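Local atomic coordinates of amphiphysin (Drosophila melanogaster, PDB entry 1URU), a protein that probably senses or binds curved membranes through its crescent-shaped, dimeric BAR domain, in keeping with a role in endocytosis. Residues A[106-117]-A[207-218]. Sequence-based numbering, arbitrary orientation.
Sequences WADFAHKLGDQV and NLQTLFATEQVF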
loop_
_atom_site.group_PDB
_atom_site.type_symbol
_atom_site.label_atom_id
_atom_site.label_comp_id
_atom_site.label_asym_id
_atom_site.label_seq_id
_atom_site.Cartn_x
_atom_site.Cartn_y
_atom_site.Cartn_z
ATOM N N TRP A 106 -4.784 -8.744 -7.298
ATOM C CA TRP A 106 -4.860 -7.485 -6.592
ATOM C C TRP A 106 -6.282 -6.946 -6.679
ATOM O O TRP A 106 -6.763 -6.309 -5.745
ATOM C CB TRP A 106 -3.889 -6.453 -7.173
ATOM C CG TRP A 106 -2.482 -6.421 -6.560
ATOM C CD1 TRP A 106 -1.346 -7.013 -7.062
ATOM C CD2 TRP A 106 -2.077 -5.743 -5.361
ATOM N NE1 TRP A 106 -0.273 -6.734 -6.254
ATOM C CE2 TRP A 106 -0.686 -5.961 -5.202
ATOM C CE3 TRP A 106 -2.744 -4.963 -4.405
ATOM C CZ2 TRP A 106 0.049 -5.424 -4.131
ATOM C CZ3 TRP A 106 -2.008 -4.429 -3.334
ATOM C CH2 TRP A 106 -0.628 -4.662 -3.211
ATOM N N ALA A 107 -6.970 -7.202 -7.784
ATOM C CA ALA A 107 -8.343 -6.732 -7.915
ATOM C C ALA A 107 -9.399 -7.567 -7.150
ATOM O O ALA A 107 -10.368 -6.979 -6.675
ATOM C CB ALA A 107 -8.712 -6.601 -9.358
ATOM N N ASP A 108 -9.242 -8.900 -7.040
ATOM C CA ASP A 108 -10.125 -9.698 -6.173
ATOM C C ASP A 108 -9.952 -9.124 -4.765
ATOM O O ASP A 108 -10.924 -8.690 -4.148
ATOM C CB ASP A 108 -9.813 -11.218 -6.113
ATOM C CG ASP A 108 -9.585 -11.850 -7.476
ATOM O OD1 ASP A 108 -10.078 -11.283 -8.471
ATOM O OD2 ASP A 108 -8.921 -12.926 -7.649
ATOM N N PHE A 109 -8.700 -9.130 -4.295
ATOM C CA PHE A 109 -8.299 -8.652 -2.978
ATOM C C PHE A 109 -9.012 -7.348 -2.654
ATOM O O PHE A 109 -9.742 -7.280 -1.683
ATOM C CB PHE A 109 -6.769 -8.503 -2.921
ATOM C CG PHE A 109 -6.224 -8.114 -1.563
ATOM C CD1 PHE A 109 -6.547 -8.839 -0.423
ATOM C CD2 PHE A 109 -5.370 -7.016 -1.431
ATOM C CE1 PHE A 109 -6.036 -8.466 0.836
ATOM C CE2 PHE A 109 -4.857 -6.644 -0.199
ATOM C CZ PHE A 109 -5.188 -7.357 0.936
ATOM N N ALA A 110 -8.866 -6.339 -3.498
ATOM C CA ALA A 110 -9.450 -5.019 -3.213
ATOM C C ALA A 110 -10.987 -4.993 -3.308
ATOM O O ALA A 110 -11.624 -4.157 -2.671
ATOM C CB ALA A 110 -8.842 -3.946 -4.131
ATOM N N HIS A 111 -11.564 -5.887 -4.114
ATOM C CA HIS A 111 -13.022 -6.021 -4.263
ATOM C C HIS A 111 -13.543 -6.654 -2.984
ATOM O O HIS A 111 -14.434 -6.109 -2.316
ATOM C CB HIS A 111 -13.376 -6.850 -5.533
ATOM C CG HIS A 111 -14.796 -7.366 -5.599
ATOM N ND1 HIS A 111 -15.871 -6.589 -5.991
ATOM C CD2 HIS A 111 -15.298 -8.607 -5.379
ATOM C CE1 HIS A 111 -16.974 -7.323 -5.984
ATOM N NE2 HIS A 111 -16.653 -8.550 -5.612
ATOM N N LYS A 112 -12.946 -7.787 -2.634
ATOM C CA LYS A 112 -13.331 -8.530 -1.456
ATOM C C LYS A 112 -13.208 -7.663 -0.188
ATOM O O LYS A 112 -14.030 -7.797 0.712
ATOM C CB LYS A 112 -12.497 -9.802 -1.338
ATOM C CG LYS A 112 -12.714 -10.861 -2.428
ATOM C CD LYS A 112 -11.887 -12.097 -2.091
ATOM C CE LYS A 112 -11.904 -13.209 -3.150
ATOM N NZ LYS A 112 -10.519 -13.869 -3.278
ATOM N N LEU A 113 -12.221 -6.762 -0.124
ATOM C CA LEU A 113 -12.036 -5.925 1.069
ATOM C C LEU A 113 -13.145 -4.877 1.157
ATOM O O LEU A 113 -13.797 -4.749 2.182
ATOM C CB LEU A 113 -10.661 -5.226 1.099
ATOM C CG LEU A 113 -9.372 -6.015 1.311
ATOM C CD1 LEU A 113 -8.217 -5.085 1.273
ATOM C CD2 LEU A 113 -9.364 -6.764 2.610
ATOM N N GLY A 114 -13.359 -4.132 0.077
ATOM C CA GLY A 114 -14.350 -3.068 0.056
ATOM C C GLY A 114 -15.799 -3.497 -0.085
ATOM O O GLY A 114 -16.698 -2.640 -0.032
ATOM N N ASP A 115 -16.029 -4.799 -0.263
ATOM C CA ASP A 115 -17.364 -5.334 -0.478
ATOM C C ASP A 115 -17.700 -6.375 0.582
ATOM O O ASP A 115 -18.435 -6.078 1.518
ATOM C CB ASP A 115 -17.494 -5.921 -1.888
ATOM C CG ASP A 115 -18.869 -6.509 -2.159
ATOM O OD1 ASP A 115 -19.144 -6.903 -3.315
ATOM O OD2 ASP A 115 -19.744 -6.614 -1.284
ATOM N N GLN A 116 -17.166 -7.589 0.436
ATOM C CA GLN A 116 -17.443 -8.677 1.382
ATOM C C GLN A 116 -17.060 -8.324 2.837
ATOM O O GLN A 116 -17.824 -8.607 3.738
ATOM C CB GLN A 116 -16.751 -9.980 0.943
ATOM C CG GLN A 116 -17.516 -10.813 -0.085
ATOM C CD GLN A 116 -17.591 -10.154 -1.475
ATOM O OE1 GLN A 116 -16.578 -9.974 -2.152
ATOM N NE2 GLN A 116 -18.799 -9.785 -1.887
ATOM N N VAL A 117 -15.909 -7.686 3.063
ATOM C CA VAL A 117 -15.441 -7.409 4.426
ATOM C C VAL A 117 -16.018 -6.123 4.949
ATOM O O VAL A 117 -16.439 -6.057 6.102
ATOM C CB VAL A 117 -13.906 -7.247 4.557
ATOM C CG1 VAL A 117 -13.524 -7.167 6.028
ATOM C CG2 VAL A 117 -13.147 -8.371 3.904
ATOM N N ASN A 207 -16.575 -11.383 10.525
ATOM C CA ASN A 207 -15.855 -10.346 9.770
ATOM C C ASN A 207 -14.401 -10.683 9.592
ATOM O O ASN A 207 -13.882 -10.661 8.487
ATOM C CB ASN A 207 -15.968 -8.963 10.428
ATOM C CG ASN A 207 -15.930 -7.793 9.398
ATOM O OD1 ASN A 207 -16.496 -7.865 8.302
ATOM N ND2 ASN A 207 -15.277 -6.711 9.778
ATOM N N LEU A 208 -13.734 -11.008 10.686
ATOM C CA LEU A 208 -12.339 -11.451 10.615
ATOM C C LEU A 208 -12.136 -12.736 9.790
ATOM O O LEU A 208 -11.104 -12.887 9.177
ATOM C CB LEU A 208 -11.753 -11.591 12.024
ATOM C CG LEU A 208 -11.735 -10.315 12.882
ATOM C CD1 LEU A 208 -11.090 -10.570 14.214
ATOM C CD2 LEU A 208 -10.990 -9.202 12.186
ATOM N N GLN A 209 -13.101 -13.649 9.752
ATOM C CA GLN A 209 -12.965 -14.882 8.952
ATOM C C GLN A 209 -12.893 -14.497 7.501
ATOM O O GLN A 209 -12.032 -14.974 6.770
ATOM C CB GLN A 209 -14.147 -15.845 9.156
ATOM C CG GLN A 209 -14.022 -17.271 8.530
ATOM C CD GLN A 209 -13.839 -17.349 6.965
ATOM O OE1 GLN A 209 -14.798 -17.205 6.182
ATOM N NE2 GLN A 209 -12.597 -17.609 6.539
ATOM N N THR A 210 -13.803 -13.629 7.082
ATOM C CA THR A 210 -13.785 -13.074 5.720
ATOM C C THR A 210 -12.480 -12.328 5.437
ATOM O O THR A 210 -11.860 -12.543 4.398
ATOM C CB THR A 210 -14.952 -12.086 5.507
ATOM O OG1 THR A 210 -16.180 -12.648 5.972
ATOM C CG2 THR A 210 -15.206 -11.837 4.041
ATOM N N LEU A 211 -12.084 -11.448 6.361
ATOM C CA LEU A 211 -10.886 -10.628 6.180
ATOM C C LEU A 211 -9.661 -11.510 6.079
ATOM O O LEU A 211 -8.859 -11.342 5.180
ATOM C CB LEU A 211 -10.689 -9.623 7.323
ATOM C CG LEU A 211 -9.346 -8.885 7.347
ATOM C CD1 LEU A 211 -9.150 -8.079 6.078
ATOM C CD2 LEU A 211 -9.220 -7.986 8.558
ATOM N N PHE A 212 -9.520 -12.458 6.989
ATOM C CA PHE A 212 -8.277 -13.233 7.064
ATOM C C PHE A 212 -8.109 -14.201 5.915
ATOM O O PHE A 212 -7.000 -14.455 5.496
ATOM C CB PHE A 212 -8.179 -13.938 8.412
ATOM C CG PHE A 212 -7.910 -13.000 9.556
ATOM C CD1 PHE A 212 -8.193 -13.386 10.858
ATOM C CD2 PHE A 212 -7.381 -11.717 9.332
ATOM C CE1 PHE A 212 -7.942 -12.526 11.928
ATOM C CE2 PHE A 212 -7.135 -10.856 10.389
ATOM C CZ PHE A 212 -7.414 -11.268 11.704
ATOM N N ALA A 213 -9.227 -14.701 5.410
ATOM C CA ALA A 213 -9.281 -15.580 4.252
ATOM C C ALA A 213 -8.981 -14.825 2.956
ATOM O O ALA A 213 -8.412 -15.378 2.009
ATOM C CB ALA A 213 -10.677 -16.191 4.165
ATOM N N THR A 214 -9.411 -13.570 2.903
ATOM C CA THR A 214 -9.218 -12.733 1.740
ATOM C C THR A 214 -7.746 -12.459 1.620
ATOM O O THR A 214 -7.169 -12.578 0.525
ATOM C CB THR A 214 -10.003 -11.420 1.919
ATOM O OG1 THR A 214 -11.397 -11.723 2.024
ATOM C CG2 THR A 214 -9.901 -10.510 0.716
ATOM N N GLU A 215 -7.156 -12.125 2.772
ATOM C CA GLU A 215 -5.732 -11.888 2.892
ATOM C C GLU A 215 -4.966 -13.155 2.523
ATOM O O GLU A 215 -4.063 -13.122 1.712
ATOM C CB GLU A 215 -5.374 -11.456 4.308
ATOM C CG GLU A 215 -5.980 -10.134 4.750
ATOM C CD GLU A 215 -5.116 -8.919 4.439
ATOM O OE1 GLU A 215 -4.263 -8.965 3.546
ATOM O OE2 GLU A 215 -5.309 -7.895 5.106
ATOM N N GLN A 216 -5.357 -14.280 3.100
ATOM C CA GLN A 216 -4.659 -15.545 2.874
ATOM C C GLN A 216 -4.597 -15.871 1.393
ATOM O O GLN A 216 -3.538 -16.161 0.858
ATOM C CB GLN A 216 -5.343 -16.688 3.658
ATOM C CG GLN A 216 -5.439 -18.073 2.962
ATOM C CD GLN A 216 -4.095 -18.733 2.760
ATOM O OE1 GLN A 216 -3.268 -18.772 3.671
ATOM N NE2 GLN A 216 -3.871 -19.257 1.564
ATOM N N VAL A 217 -5.748 -15.820 0.736
ATOM C CA VAL A 217 -5.839 -16.216 -0.657
ATOM C C VAL A 217 -4.974 -15.290 -1.510
ATOM O O VAL A 217 -4.172 -15.776 -2.295
ATOM C CB VAL A 217 -7.319 -16.262 -1.124
ATOM C CG1 VAL A 217 -7.453 -16.014 -2.619
ATOM C CG2 VAL A 217 -7.945 -17.598 -0.747
ATOM N N PHE A 218 -5.119 -13.972 -1.329
ATOM C CA PHE A 218 -4.324 -12.965 -2.059
ATOM C C PHE A 218 -2.824 -13.163 -1.903
ATOM O O PHE A 218 -2.073 -13.114 -2.872
ATOM C CB PHE A 218 -4.683 -11.565 -1.577
ATOM C CG PHE A 218 -3.687 -10.517 -1.954
ATOM C CD1 PHE A 218 -3.605 -10.057 -3.261
ATOM C CD2 PHE A 218 -2.837 -9.969 -0.998
ATOM C CE1 PHE A 218 -2.692 -9.075 -3.616
ATOM C CE2 PHE A 218 -1.921 -8.978 -1.339
ATOM C CZ PHE A 218 -1.848 -8.537 -2.653
HETATM O O HOH W 1 -8.205 -12.122 -1.876
#
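The backbone O of T210 is gripped twice by T214, whose N supplies the helical hydrogen bond while its OG1, 2.6 Å from T210 O, comes in from the opposite face of the carbonyl plane. This fixes the T214 rotation and leaves its methyl to face helix 92-156 in the coiled coil of the BAR domain, where segments 106-117 and 207-218, of helices 92-156 and 172-239, run antiparallel (175°, axes 9.7 Å apart). Packing is knobs-into-holes: T214 sits among F109, K112, L113 and V117, its CG2 against K112 CB, and V117 in return sits among N207, T210, L211 and T214. Beside these knobs, L113 CD2 meets L211 CD1 at 3.7 Å.

Further along lies an aromatic cluster. With CG anti to the backbone N in both F109 and F218 (chi1 -175° and 164°), the two rings extend into the interface and overlap, nearly parallel, as an offset stack with centroids 4.0 Å apart. The other face of F109 carries CD1 of its own-helix neighbour L113, and V67 of helix 35-84 also packs on F109. The E215 carboxylate lies at the edge of the F109 ring, near its plane but turned steeply against it. A leucine in place of F109 would probably leave F218 without its stacking partner and open a gap beside L113 and V67. E215 also touches Y226 of the second subunit. F218 turns its edge onto W106 in a T-shaped pair, with CZ over the six-membered ring. A water accepts from K112 NZ and donates to T214 O, 2.7 Å from the water oxygen.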